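Local structure of urocanate hydratase (7NED) at residues V494-D499 / I506-T511; C469-D474 / L512-G517; N32-K37 / E190-R195. The protein catalyses the hydration of thiourocanate, and probably of urocanate, with the help of bound NAD+, in bacterial ergothioneine breakdown. All coordinates share one frame; numbering follows the deposited sequence.

Contact 1: V494-D499 / I506-T511; sequences VTLVAD and IRLETT
The side chains of Leu496 and Leu508 lie alongside one another, pointing opposite ways, where strand 494-498 packs against helix 506-511. Leu508 CD2 comes to 3.5 Å from Leu496 CB, tighter than usual for two carbons, so this is the firm point of the contact. Beyond it the end of Leu496 meets Thr511 tip to tip, its CD1 lying 3.7 Å from Thr511 CG2. That methyl stands anti to the backbone N of Thr511. Val494 CG2 also reaches Thr511 CG2, at 3.9 Å. Threonine suits the place because its other branch is polar: OG1 turns to the carbonyl of Ser471, while CG2 serves the apolar layer. Toward the far end of the strand the fit slackens, and Ala498 CB touches Leu508 CD1 at 4.0 Å. There the chemistry becomes polar. Arg507, its chain bent at chi3 (-57°), brings NH2 to Val497 O at 3.0 Å, near the guanidinium plane but in a weak, poorly directed bond. Its firmer partner is Asp474, which holds NH1 in a salt bridge and probably keeps this buried charge balanced. Asp499, partly exposed where the strand ends, marks the solvent side; Glu509, whose CB turns from the strand, packs on helix 407-420. The two axes pass 8.8 Å apart, with their N-to-C directions 149° from each other. A strand of the mixed sheet thus turns through a short connection into a helix that doubles back over the sheet, a beta-alpha unit of the C-terminal urocanase region.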
loop_
_atom_site.group_PDB
_atom_site.type_symbol
_atom_site.label_atom_id
_atom_site.label_comp_id
_atom_site.label_asym_id
_atom_site.label_seq_id
_atom_site.Cartn_x
_atom_site.Cartn_y
_atom_site.Cartn_z
ATOM N N VAL A 494 4.379 12.758 4.667
ATOM C CA VAL A 494 3.977 13.910 3.861
ATOM C C VAL A 494 4.923 15.068 4.165
ATOM O O VAL A 494 5.333 15.256 5.310
ATOM C CB VAL A 494 2.503 14.288 4.133
ATOM C CG1 VAL A 494 2.323 14.799 5.610
ATOM C CG2 VAL A 494 2.020 15.333 3.123
ATOM N N THR A 495 5.319 15.810 3.139
ATOM C CA THR A 495 6.129 17.020 3.339
ATOM C C THR A 495 5.435 18.163 2.626
ATOM O O THR A 495 4.889 17.979 1.522
ATOM C CB THR A 495 7.549 16.852 2.776
ATOM O OG1 THR A 495 8.205 15.789 3.475
ATOM C CG2 THR A 495 8.339 18.119 2.928
ATOM N N LEU A 496 5.428 19.325 3.276
ATOM C CA LEU A 496 4.890 20.570 2.741
ATOM C C LEU A 496 5.982 21.613 2.764
ATOM O O LEU A 496 6.815 21.625 3.680
ATOM C CB LEU A 496 3.700 21.074 3.552
ATOM C CG LEU A 496 2.460 20.180 3.407
ATOM C CD1 LEU A 496 1.531 20.430 4.595
ATOM C CD2 LEU A 496 1.736 20.488 2.070
ATOM N N VAL A 497 5.981 22.491 1.761
ATOM C CA VAL A 497 6.946 23.588 1.705
ATOM C C VAL A 497 6.156 24.872 1.856
ATOM O O VAL A 497 5.305 25.190 1.014
ATOM C CB VAL A 497 7.753 23.592 0.401
ATOM C CG1 VAL A 497 8.779 24.763 0.432
ATOM C CG2 VAL A 497 8.425 22.247 0.183
ATOM N N ALA A 498 6.410 25.583 2.938
ATOM C CA ALA A 498 5.826 26.904 3.159
ATOM C C ALA A 498 6.810 27.907 2.569
ATOM O O ALA A 498 7.717 28.392 3.251
ATOM C CB ALA A 498 5.585 27.145 4.644
ATOM N N ASP A 499 6.663 28.178 1.277
ATOM C CA ASP A 499 7.565 29.068 0.568
ATOM C C ASP A 499 7.044 30.489 0.503
ATOM O O ASP A 499 7.632 31.319 -0.193
ATOM C CB ASP A 499 7.856 28.534 -0.854
ATOM C CG ASP A 499 6.630 28.511 -1.745
ATOM O OD1 ASP A 499 5.529 28.906 -1.293
ATOM O OD2 ASP A 499 6.772 28.116 -2.936
ATOM N N ILE A 506 -3.144 27.597 0.184
ATOM C CA ILE A 506 -4.154 26.588 -0.117
ATOM C C ILE A 506 -3.591 25.192 0.109
ATOM O O ILE A 506 -4.243 24.338 0.721
ATOM C CB ILE A 506 -4.667 26.742 -1.561
ATOM C CG1 ILE A 506 -5.208 28.148 -1.771
ATOM C CG2 ILE A 506 -5.697 25.653 -1.865
ATOM C CD1 ILE A 506 -4.858 28.698 -3.107
ATOM N N ARG A 507 -2.387 24.924 -0.415
ATOM C CA ARG A 507 -1.825 23.578 -0.283
ATOM C C ARG A 507 -1.675 23.190 1.185
ATOM O O ARG A 507 -2.025 22.068 1.595
ATOM C CB ARG A 507 -0.478 23.511 -1.003
ATOM C CG ARG A 507 -0.597 23.806 -2.527
ATOM C CD ARG A 507 0.714 23.510 -3.308
ATOM N NE ARG A 507 1.862 24.257 -2.788
ATOM C CZ ARG A 507 2.723 23.745 -1.916
ATOM N NH1 ARG A 507 2.541 22.491 -1.485
ATOM N NH2 ARG A 507 3.759 24.488 -1.474
ATOM N N LEU A 508 -1.130 24.111 1.989
ATOM C CA LEU A 508 -0.858 23.816 3.393
ATOM C C LEU A 508 -2.150 23.564 4.147
ATOM O O LEU A 508 -2.244 22.634 4.952
ATOM C CB LEU A 508 -0.108 24.980 4.033
ATOM C CG LEU A 508 1.286 25.246 3.494
ATOM C CD1 LEU A 508 1.718 26.608 4.026
ATOM C CD2 LEU A 508 2.196 24.163 4.043
ATOM N N GLU A 509 -3.135 24.435 3.946
ATOM C CA GLU A 509 -4.428 24.271 4.594
ATOM C C GLU A 509 -5.067 22.947 4.216
ATOM O O GLU A 509 -5.579 22.225 5.083
ATOM C CB GLU A 509 -5.341 25.426 4.184
ATOM C CG GLU A 509 -6.606 25.574 5.003
ATOM C CD GLU A 509 -7.444 26.730 4.470
ATOM O OE1 GLU A 509 -8.011 26.597 3.377
ATOM O OE2 GLU A 509 -7.480 27.792 5.088
ATOM N N THR A 510 -5.089 22.646 2.903
ATOM C CA THR A 510 -5.817 21.473 2.407
ATOM C C THR A 510 -5.167 20.207 2.912
ATOM O O THR A 510 -5.844 19.339 3.472
ATOM C CB THR A 510 -5.888 21.478 0.879
ATOM O OG1 THR A 510 -6.424 22.748 0.434
ATOM C CG2 THR A 510 -6.755 20.287 0.332
ATOM N N THR A 511 -3.836 20.109 2.766
ATOM C CA THR A 511 -3.118 18.921 3.212
ATOM C C THR A 511 -3.195 18.740 4.720
ATOM O O THR A 511 -3.456 17.633 5.205
ATOM C CB THR A 511 -1.653 18.978 2.777
ATOM O OG1 THR A 511 -1.586 18.751 1.368
ATOM C CG2 THR A 511 -0.874 17.885 3.457
#

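Contact 2: C469-D474 / L512-G517; sequences CSSMAD and LNNDTG
Ser471 and Asn514 carry the same first torsion, chi1 -65°, which sets OG of the one and CG of the other opposite their own carbonyl carbons and beside their backbone nitrogens. Each polar group is thereby turned to the other between loop and helix, where the closest CA atoms, those of these two residues, are 7.4 Å apart. Asn514 ND2 donates to Ser471 OG over 2.8 Å. The N-H is nearly straight on its target at 160°, and the hydroxyl oxygen lies only 11° out of the amide plane, close to the direction in which the amide N-H points. This single bond carries the contact, which buries little surface; Ser471 CB stands 3.9 Å from Asn514 ND2 simply because of that bond. Ser471 lies inside a type I turn, Cys469 to Met472, at the end of helix 459-469, and serine suits it because its side chain is short and its hydroxyl can both donate and accept. Its OG also bonds to Leu467 O one turn back in the preceding helix; as a carbonyl can only accept, the hydroxyl donates there while it accepts from Asn514. Asn514 ND2 is likewise used twice, for it bonds to Lys83 O of the second subunit. Thr516, on another flank of the helix, takes no part: its OG1 bonds to Leu512 O of its own helix and to His405. The chemistry implies a chain of neutral hydrogen bonds that runs from a helix carbonyl through serine and asparagine to a backbone carbonyl of the second subunit, and so probably helps to satisfy buried polar groups where the two chains meet.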
loop_
_atom_site.group_PDB
_atom_site.type_symbol
_atom_site.label_atom_id
_atom_site.label_comp_id
_atom_site.label_asym_id
_atom_site.label_seq_id
_atom_site.Cartn_x
_atom_site.Cartn_y
_atom_site.Cartn_z
ATOM N N CYS A 469 -1.920 13.150 -1.515
ATOM C CA CYS A 469 -1.648 13.468 -2.916
ATOM C C CYS A 469 -2.762 14.304 -3.503
ATOM O O CYS A 469 -2.521 15.160 -4.367
ATOM C CB CYS A 469 -1.515 12.196 -3.747
ATOM S SG CYS A 469 0.042 11.315 -3.479
ATOM N N SER A 470 -4.000 13.982 -3.131
ATOM C CA SER A 470 -5.150 14.734 -3.600
ATOM C C SER A 470 -5.253 16.095 -2.937
ATOM O O SER A 470 -6.101 16.898 -3.329
ATOM C CB SER A 470 -6.432 13.931 -3.330
ATOM O OG SER A 470 -6.329 12.625 -3.876
ATOM N N SER A 471 -4.439 16.360 -1.921
ATOM C CA SER A 471 -4.572 17.577 -1.128
ATOM C C SER A 471 -3.467 18.589 -1.405
ATOM O O SER A 471 -3.325 19.560 -0.634
ATOM C CB SER A 471 -4.567 17.231 0.369
ATOM O OG SER A 471 -5.704 16.453 0.729
ATOM N N MET A 472 -2.635 18.353 -2.413
ATOM C CA MET A 472 -1.651 19.323 -2.905
ATOM C C MET A 472 -0.346 19.324 -2.109
ATOM O O MET A 472 0.353 20.342 -2.061
ATOM C CB MET A 472 -2.280 20.709 -2.866
ATOM C CG MET A 472 -3.523 20.722 -3.769
ATOM S SD MET A 472 -4.380 22.301 -3.816
ATOM C CE MET A 472 -5.047 22.354 -2.194
ATOM N N ALA A 473 -0.015 18.222 -1.440
ATOM C CA ALA A 473 1.233 18.121 -0.705
ATOM C C ALA A 473 2.420 18.160 -1.679
ATOM O O ALA A 473 2.275 18.010 -2.905
ATOM C CB ALA A 473 1.237 16.825 0.118
ATOM N N ASP A 474 3.618 18.389 -1.128
ATOM C CA ASP A 474 4.806 18.480 -1.977
ATOM C C ASP A 474 5.485 17.143 -2.131
ATOM O O ASP A 474 6.028 16.837 -3.195
ATOM C CB ASP A 474 5.813 19.494 -1.373
ATOM C CG ASP A 474 5.324 20.932 -1.531
ATOM O OD1 ASP A 474 4.792 21.475 -0.537
ATOM O OD2 ASP A 474 5.380 21.477 -2.663
ATOM N N LEU A 512 -2.923 19.799 5.488
ATOM C CA LEU A 512 -2.849 19.613 6.932
ATOM C C LEU A 512 -4.233 19.298 7.522
ATOM O O LEU A 512 -4.360 18.436 8.398
ATOM C CB LEU A 512 -2.200 20.853 7.588
ATOM C CG LEU A 512 -0.689 20.956 7.246
ATOM C CD1 LEU A 512 -0.055 22.309 7.676
ATOM C CD2 LEU A 512 0.123 19.775 7.838
ATOM N N ASN A 513 -5.292 19.974 7.061
ATOM C CA ASN A 513 -6.622 19.613 7.571
ATOM C C ASN A 513 -6.961 18.150 7.260
ATOM O O ASN A 513 -7.620 17.479 8.057
ATOM C CB ASN A 513 -7.700 20.503 6.973
ATOM C CG ASN A 513 -7.714 21.893 7.550
ATOM O OD1 ASN A 513 -7.205 22.158 8.653
ATOM N ND2 ASN A 513 -8.371 22.793 6.826
ATOM N N ASN A 514 -6.549 17.645 6.098
ATOM C CA ASN A 514 -6.881 16.254 5.753
ATOM C C ASN A 514 -5.908 15.252 6.351
ATOM O O ASN A 514 -6.279 14.094 6.594
ATOM C CB ASN A 514 -6.915 16.071 4.219
ATOM C CG ASN A 514 -8.023 16.861 3.576
ATOM O OD1 ASN A 514 -8.904 17.358 4.285
ATOM N ND2 ASN A 514 -7.963 17.044 2.244
ATOM N N ASP A 515 -4.662 15.660 6.575
ATOM C CA ASP A 515 -3.708 14.759 7.206
ATOM C C ASP A 515 -4.127 14.476 8.640
ATOM O O ASP A 515 -4.176 13.315 9.059
ATOM C CB ASP A 515 -2.309 15.356 7.134
ATOM C CG ASP A 515 -1.223 14.353 7.498
ATOM O OD1 ASP A 515 -1.229 13.213 6.980
ATOM O OD2 ASP A 515 -0.333 14.714 8.310
ATOM N N THR A 516 -4.514 15.517 9.392
ATOM C CA THR A 516 -5.031 15.254 10.728
ATOM C C THR A 516 -6.478 14.789 10.690
ATOM O O THR A 516 -6.868 13.959 11.513
ATOM C CB THR A 516 -4.899 16.499 11.625
ATOM O OG1 THR A 516 -5.457 17.643 10.979
ATOM C CG2 THR A 516 -3.419 16.759 11.875
ATOM N N GLY A 517 -7.277 15.298 9.752
ATOM C CA GLY A 517 -8.688 14.954 9.742
ATOM C C GLY A 517 -8.913 13.466 9.560
ATOM O O GLY A 517 -9.747 12.863 10.233
#

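Contact 3: N32-K37 / E190-R195; sequences NGENQK and EDRVDR. With NAD (nicotinamide-adenine-dinucleotide), chain C; EDO (1,2-ethanediol), chain D.
Arg192 reaches across to Glu34 and passes along the adenosine ribose of NAD on the way. Its CB is only loosely near the ribose hydroxyl O3B, but CG comes to 3.5 Å from that oxygen. A sharp bend at chi2 (-98°) then brings CD close to O3B again, at 3.4 Å. NE stands 3.4 Å from O3B, with CZ close too, as O3B lies over one guanidinium face, 3.2 Å above its plane and offset toward the rim; NH1 only distantly approaches ribose C3B. At the tip, NH2 meets two anionic oxygens: Glu34 OE2 at 2.6 Å in a salt bridge, and the NAD phosphate oxygen O2A at 3.0 Å in a weak bond. The carboxylate and guanidinium planes are 26° apart, and a single oxygen meets a single nitrogen. Arginine suits this place because a long chain can border the sugar and still deliver charge to the diphosphate; Glu34 offsets that charge and also pairs with Arg196. With an alanine here, O2A would probably lose a cationic neighbour, Glu34 one of its charged mates, and O3B the surface that lies against it. Farther along the 32-37 loop, an ethanediol, probably from the crystallisation liquor, accepts from Gln36 N. Glu34 belongs to the loop between helix 17-31 and strand 40-42, whereas Arg192 stands in the first turn of helix 190-198, just after strand 182-187 of the parallel Rossmann-like sheet, so the N-terminal and NAD-binding parts meet over the cofactor.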
loop_
_atom_site.group_PDB
_atom_site.type_symbol
_atom_site.label_atom_id
_atom_site.label_comp_id
_atom_site.label_asym_id
_atom_site.label_seq_id
_atom_site.Cartn_x
_atom_site.Cartn_y
_atom_site.Cartn_z
ATOM N N ASN A 32 22.546 14.708 9.112
ATOM C CA ASN A 32 22.259 14.191 10.437
ATOM C C ASN A 32 22.312 12.677 10.507
ATOM O O ASN A 32 21.895 12.108 11.517
ATOM C CB ASN A 32 20.896 14.684 10.921
ATOM C CG ASN A 32 20.914 16.173 11.228
ATOM O OD1 ASN A 32 21.931 16.689 11.663
ATOM N ND2 ASN A 32 19.817 16.866 10.946
ATOM N N GLY A 33 22.814 12.020 9.479
ATOM C CA GLY A 33 22.724 10.583 9.423
ATOM C C GLY A 33 23.760 9.930 10.307
ATOM O O GLY A 33 24.855 10.458 10.510
ATOM N N GLU A 34 23.392 8.769 10.845
ATOM C CA GLU A 34 24.294 8.010 11.707
ATOM C C GLU A 34 25.412 7.336 10.918
ATOM O O GLU A 34 26.458 7.025 11.493
ATOM C CB GLU A 34 23.498 6.963 12.487
ATOM C CG GLU A 34 22.519 7.578 13.533
ATOM C CD GLU A 34 23.225 8.225 14.760
ATOM O OE1 GLU A 34 22.916 9.414 15.054
ATOM O OE2 GLU A 34 24.039 7.556 15.468
ATOM N N ASN A 35 25.224 7.105 9.611
ATOM C CA ASN A 35 26.286 6.518 8.770
ATOM C C ASN A 35 26.068 7.010 7.331
ATOM O O ASN A 35 25.729 6.265 6.419
ATOM C CB ASN A 35 26.293 4.992 8.869
ATOM C CG ASN A 35 27.535 4.355 8.246
ATOM O OD1 ASN A 35 28.386 5.034 7.680
ATOM N ND2 ASN A 35 27.633 3.035 8.351
ATOM N N GLN A 36 26.256 8.322 7.133
ATOM C CA GLN A 36 26.027 8.967 5.835
ATOM C C GLN A 36 26.734 8.244 4.695
ATOM O O GLN A 36 26.197 8.091 3.595
ATOM C CB GLN A 36 26.557 10.390 5.926
ATOM C CG GLN A 36 26.372 11.149 4.704
ATOM C CD GLN A 36 27.156 12.430 4.734
ATOM O OE1 GLN A 36 28.084 12.620 3.947
ATOM N NE2 GLN A 36 26.727 13.354 5.576
ATOM N N LYS A 37 27.946 7.792 4.963
ATOM C CA LYS A 37 28.759 7.109 3.987
ATOM C C LYS A 37 28.027 5.892 3.416
ATOM O O LYS A 37 28.252 5.513 2.257
ATOM C CB LYS A 37 30.061 6.785 4.676
ATOM C CG LYS A 37 31.179 6.146 4.074
ATOM N N GLU A 190 31.263 3.253 22.507
ATOM C CA GLU A 190 31.782 4.394 23.163
ATOM C C GLU A 190 31.635 5.567 22.235
ATOM O O GLU A 190 31.360 6.611 22.661
ATOM C CB GLU A 190 33.233 4.205 23.561
ATOM C CG GLU A 190 33.751 5.388 24.321
ATOM C CD GLU A 190 33.245 5.388 25.730
ATOM O OE1 GLU A 190 32.836 4.382 26.199
ATOM O OE2 GLU A 190 33.281 6.375 26.386
ATOM N N ASP A 191 31.783 5.341 20.954
ATOM C CA ASP A 191 31.632 6.391 19.968
ATOM C C ASP A 191 30.260 7.094 20.110
ATOM O O ASP A 191 30.191 8.279 20.141
ATOM N N ARG A 192 29.202 6.305 20.230
ATOM C CA ARG A 192 27.899 6.859 20.405
ATOM C C ARG A 192 27.799 7.564 21.738
ATOM O O ARG A 192 27.242 8.598 21.768
ATOM C CB ARG A 192 26.781 5.866 20.246
ATOM C CG ARG A 192 26.831 5.068 18.990
ATOM C CD ARG A 192 25.946 5.573 17.891
ATOM N NE ARG A 192 25.920 4.547 16.873
ATOM C CZ ARG A 192 24.959 4.303 15.985
ATOM N NH1 ARG A 192 25.158 3.328 15.113
ATOM N NH2 ARG A 192 23.858 4.995 15.914
ATOM N N VAL A 193 28.300 6.969 22.805
ATOM C CA VAL A 193 28.243 7.673 24.095
ATOM C C VAL A 193 28.876 9.064 23.982
ATOM O O VAL A 193 28.308 10.068 24.440
ATOM C CB VAL A 193 28.898 6.847 25.216
ATOM C CG1 VAL A 193 28.889 7.663 26.472
ATOM C CG2 VAL A 193 28.129 5.557 25.472
ATOM N N ASP A 194 30.060 9.146 23.362
ATOM C CA ASP A 194 30.772 10.422 23.256
ATOM C C ASP A 194 29.989 11.426 22.414
ATOM O O ASP A 194 29.911 12.616 22.747
ATOM C CB ASP A 194 32.144 10.198 22.621
ATOM C CG ASP A 194 33.153 9.710 23.608
ATOM O OD1 ASP A 194 33.141 10.214 24.745
ATOM O OD2 ASP A 194 33.957 8.821 23.241
ATOM N N ARG A 195 29.457 10.979 21.280
ATOM C CA ARG A 195 28.640 11.860 20.452
ATOM C C ARG A 195 27.544 12.528 21.275
ATOM O O ARG A 195 27.322 13.737 21.172
ATOM C CB ARG A 195 28.053 11.065 19.273
ATOM C CG ARG A 195 27.292 11.921 18.276
ATOM C CD ARG A 195 28.204 13.017 17.760
ATOM N NE ARG A 195 27.563 13.934 16.819
ATOM C CZ ARG A 195 28.230 14.837 16.102
ATOM N NH1 ARG A 195 27.580 15.643 15.266
ATOM N NH2 ARG A 195 29.551 14.944 16.240
HETATM P PA NAD C . 20.389 3.269 15.763
HETATM O O1A NAD C . 20.738 1.905 15.174
HETATM O O2A NAD C . 20.928 4.568 15.318
HETATM O O5B NAD C . 21.041 3.147 17.323
HETATM C C5B NAD C . 20.831 1.939 17.934
HETATM C C4B NAD C . 21.799 1.984 19.205
HETATM O O4B NAD C . 21.760 0.804 19.957
HETATM C C3B NAD C . 23.222 2.103 18.570
HETATM O O3B NAD C . 23.907 3.133 19.151
HETATM C C2B NAD C . 23.865 0.728 18.930
HETATM O O2B NAD C . 25.201 0.825 19.268
HETATM C C1B NAD C . 23.128 0.450 20.237
HETATM N N9A NAD C . 23.051 -0.965 20.603
HETATM C C8A NAD C . 22.864 -2.081 19.794
HETATM N N7A NAD C . 22.847 -3.207 20.463
HETATM C C5A NAD C . 23.004 -2.826 21.789
HETATM C C6A NAD C . 23.080 -3.561 22.994
HETATM N N6A NAD C . 22.964 -4.908 23.008
HETATM N N1A NAD C . 23.244 -2.907 24.178
HETATM C C2A NAD C . 23.383 -1.560 24.097
HETATM N N3A NAD C . 23.334 -0.736 23.038
HETATM C C4A NAD C . 23.146 -1.415 21.886
HETATM O O3 NAD C . 18.844 3.073 15.938
HETATM P PN NAD C . 17.914 4.325 16.267
HETATM O O1N NAD C . 17.516 5.293 15.191
HETATM O O2N NAD C . 18.286 4.811 17.652
HETATM O O5D NAD C . 16.382 3.605 16.591
HETATM C C5D NAD C . 16.428 2.609 17.627
HETATM C C4D NAD C . 15.083 1.940 17.710
HETATM O O4D NAD C . 14.038 2.894 17.755
HETATM C C3D NAD C . 14.939 1.233 16.264
HETATM O O3D NAD C . 14.385 -0.072 16.384
HETATM C C2D NAD C . 13.921 2.154 15.497
HETATM O O2D NAD C . 13.051 1.511 14.658
HETATM C C1D NAD C . 13.117 2.398 16.814
HETATM N N1N NAD C . 11.965 3.310 16.754
HETATM C C2N NAD C . 10.924 2.743 16.045
HETATM C C3N NAD C . 9.708 3.396 15.920
HETATM C C7N NAD C . 8.642 2.705 15.058
HETATM O O7N NAD C . 7.431 2.879 15.190
HETATM N N7N NAD C . 9.090 1.895 14.029
HETATM C C4N NAD C . 9.588 4.635 16.564
HETATM C C5N NAD C . 10.661 5.159 17.284
HETATM C C6N NAD C . 11.878 4.464 17.396
HETATM C C1 EDO D . 29.694 9.167 8.543
HETATM O O1 EDO D . 29.479 8.251 7.506
HETATM C C2 EDO D . 28.540 10.118 8.633
HETATM O O2 EDO D . 27.442 9.605 9.361
#

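Overall arrangement
Contacts 1 and 2 are buried and share helix 502-525: its earlier turns lie on strand 490-498, its next ones face the 469-474 loop. Their centres are only about 7 Å apart, and loop and helix also join them directly, so they work as one patch. Contact 1 is mainly apolar with a charged edge; contact 2 is a small neutral polar link that leads on to the second subunit. Contact 3 lies at the surface, its centre more than 30 Å from either, and pairs opposite charges around the cofactor. In contact 1 a helix packs on a sheet, whereas at NAD a charged pair bridges the N-terminal and Rossmann-like parts.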